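PDB 5AXR: metallo-beta-lactamase from Serratia marcescens, which probably hydrolyses the beta-lactam ring of antibiotics at a site built around two zinc ions, as expected of a subclass B3 metallo-beta-lactamase. Local coordinates for residues T71-D76 with A96-T101. Residues are numbered along the deposited sequence; the frame is centred on the assembly and turned at random.
Sequences THSHED and AANVDT. With ZN (zinc ion), chain B; ZN (zinc ion), chain C; NA (sodium ion), chain E; COM (1-thioethanesulfonic acid), chain J.
S73 wedges its side chain between N98 and T101, with OG 3.3 Å from N98 CG and S73 CB 3.6 Å from the methyl CG2 of T101. OG sits between its own backbone N and carbonyl carbon (chi1 53°), which sets it over the face of the N98 amide, above CG. There the angle is too poor for a direct bond from N98 ND2, and a water joins the groups instead: it lies 2.9 Å from S73 OG, donates to N98 OD1 and weakly reaches T101 OG1. The amide is gripped at its other end, where ND2 gives one hydrogen to a second water and is bonded to T151. That water is a ligand of a sodium ion, as is T71 O at 2.8 Å, with S70 and G153 completing the ion's contacts. Beside the amide, H72 touches ND2 only through its backbone and CB, while its ring leads away to the metals. NE2 of H72 binds one zinc at 2.1 Å, and D174, hydrogen-bonded to the other ring nitrogen, ND1, probably fixes the ring's rotation. H74 ND1 and H150 share that zinc; D76 OD2 binds the other with H77 and H215, and sulfur S1 of the 1-thioethanesulfonic acid, probably a thiolate, bridges both ions. N98 and T101 thus back, at S73, the loop that with the first turn of helix 75-78 holds the HxHxDH zinc-binding motif of the metallo-beta-lactamase fold.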
loop_
_atom_site.group_PDB
_atom_site.type_symbol
_atom_site.label_atom_id
_atom_site.label_comp_id
_atom_site.label_asym_id
_atom_site.label_seq_id
_atom_site.Cartn_x
_atom_site.Cartn_y
_atom_site.Cartn_z
ATOM N N THR A 71 0.708 -1.612 -4.107
ATOM C CA THR A 71 1.157 -0.223 -4.069
ATOM C C THR A 71 2.462 -0.086 -4.871
ATOM O O THR A 71 2.494 0.518 -5.952
ATOM C CB THR A 71 1.372 0.272 -2.619
ATOM O OG1 THR A 71 2.185 -0.652 -1.854
ATOM C CG2 THR A 71 0.003 0.460 -1.921
ATOM N N HIS A 72 3.488 -0.797 -4.417
ATOM C CA HIS A 72 4.709 -0.928 -5.187
ATOM C C HIS A 72 5.429 -2.237 -4.906
ATOM O O HIS A 72 5.232 -2.913 -3.864
ATOM C CB HIS A 72 5.634 0.288 -4.971
ATOM C CG HIS A 72 6.281 0.340 -3.618
ATOM N ND1 HIS A 72 5.639 0.822 -2.498
ATOM C CD2 HIS A 72 7.504 -0.067 -3.198
ATOM C CE1 HIS A 72 6.453 0.752 -1.460
ATOM N NE2 HIS A 72 7.586 0.206 -1.853
ATOM N N SER A 73 6.362 -2.529 -5.799
ATOM C CA SER A 73 6.928 -3.854 -5.899
ATOM C C SER A 73 8.256 -3.977 -5.167
ATOM O O SER A 73 9.252 -4.367 -5.770
ATOM C CB SER A 73 7.123 -4.198 -7.385
ATOM O OG SER A 73 7.871 -3.191 -8.058
ATOM N N HIS A 74 8.304 -3.558 -3.909
ATOM C CA HIS A 74 9.419 -3.914 -3.047
ATOM C C HIS A 74 8.993 -5.081 -2.189
ATOM O O HIS A 74 7.801 -5.247 -1.919
ATOM C CB HIS A 74 9.831 -2.753 -2.145
ATOM C CG HIS A 74 10.575 -1.678 -2.857
ATOM N ND1 HIS A 74 10.562 -0.372 -2.433
ATOM C CD2 HIS A 74 11.233 -1.682 -4.036
ATOM C CE1 HIS A 74 11.314 0.354 -3.236
ATOM N NE2 HIS A 74 11.670 -0.400 -4.258
ATOM N N GLU A 75 9.987 -5.807 -1.675
ATOM C CA GLU A 75 9.769 -7.097 -1.013
ATOM C C GLU A 75 8.954 -6.977 0.251
ATOM O O GLU A 75 8.317 -7.940 0.680
ATOM C CB GLU A 75 11.094 -7.760 -0.631
ATOM C CG GLU A 75 10.924 -9.251 -0.328
ATOM C CD GLU A 75 10.647 -9.618 1.142
ATOM O OE1 GLU A 75 9.977 -10.661 1.380
ATOM O OE2 GLU A 75 11.168 -8.937 2.059
ATOM N N ASP A 76 9.100 -5.851 0.936
ATOM C CA ASP A 76 8.381 -5.668 2.170
ATOM C C ASP A 76 6.868 -5.461 1.988
ATOM O O ASP A 76 6.119 -5.697 2.930
ATOM C CB ASP A 76 9.032 -4.602 3.046
ATOM C CG ASP A 76 9.056 -3.239 2.409
ATOM O OD1 ASP A 76 9.195 -3.121 1.180
ATOM O OD2 ASP A 76 8.990 -2.279 3.180
ATOM N N ALA A 96 1.754 -0.194 -14.453
ATOM C CA ALA A 96 2.345 -0.858 -15.634
ATOM C C ALA A 96 3.795 -1.198 -15.406
ATOM O O ALA A 96 4.213 -2.345 -15.583
ATOM C CB ALA A 96 2.213 0.034 -16.851
ATOM N N ALA A 97 4.513 -0.232 -14.848
ATOM C CA ALA A 97 5.956 -0.329 -14.688
ATOM C C ALA A 97 6.409 -1.263 -13.567
ATOM O O ALA A 97 7.584 -1.627 -13.507
ATOM C CB ALA A 97 6.539 1.054 -14.480
ATOM N N ASN A 98 5.499 -1.715 -12.712
ATOM C CA ASN A 98 5.902 -2.689 -11.704
ATOM C C ASN A 98 5.420 -4.095 -12.043
ATOM O O ASN A 98 5.769 -5.041 -11.339
ATOM C CB ASN A 98 5.408 -2.270 -10.319
ATOM C CG ASN A 98 6.105 -1.012 -9.791
ATOM O OD1 ASN A 98 6.980 -0.410 -10.439
ATOM N ND2 ASN A 98 5.735 -0.626 -8.591
ATOM N N VAL A 99 4.648 -4.231 -13.125
ATOM C CA VAL A 99 4.025 -5.513 -13.466
ATOM C C VAL A 99 5.062 -6.640 -13.578
ATOM O O VAL A 99 4.918 -7.702 -12.954
ATOM C CB VAL A 99 3.199 -5.441 -14.756
ATOM C CG1 VAL A 99 2.869 -6.837 -15.247
ATOM C CG2 VAL A 99 1.906 -4.681 -14.520
ATOM N N ASP A 100 6.171 -6.363 -14.251
ATOM C CA ASP A 100 7.164 -7.412 -14.505
ATOM C C ASP A 100 7.885 -7.831 -13.238
ATOM O O ASP A 100 8.126 -9.017 -13.017
ATOM C CB ASP A 100 8.159 -6.987 -15.590
ATOM C CG ASP A 100 7.587 -7.151 -16.986
ATOM O OD1 ASP A 100 6.973 -8.215 -17.276
ATOM O OD2 ASP A 100 7.704 -6.194 -17.776
ATOM N N THR A 101 8.178 -6.864 -12.380
ATOM C CA THR A 101 8.793 -7.156 -11.098
ATOM C C THR A 101 7.936 -8.108 -10.282
ATOM O O THR A 101 8.463 -9.009 -9.644
ATOM C CB THR A 101 9.022 -5.869 -10.300
ATOM O OG1 THR A 101 9.808 -4.970 -11.089
ATOM C CG2 THR A 101 9.731 -6.161 -8.982
HETATM ZN ZN ZN B . 9.457 0.576 -0.994
HETATM ZN ZN ZN C . 8.428 -0.502 2.437
HETATM NA NA NA E . 1.568 -0.666 -8.281
HETATM C C1 COM J . 11.334 -0.414 1.296
HETATM C C2 COM J . 11.686 -0.543 2.786
HETATM S S1 COM J . 9.865 0.610 0.990
HETATM S S2 COM J . 12.346 0.844 3.451
HETATM O O1S COM J . 13.279 1.579 2.323
HETATM O O2S COM J . 13.140 0.482 4.583
HETATM O O3S COM J . 11.290 1.743 3.862
HETATM O O HOH W 1 9.720 -1.890 -9.868
HETATM O O HOH W 2 3.469 -2.526 -7.776
#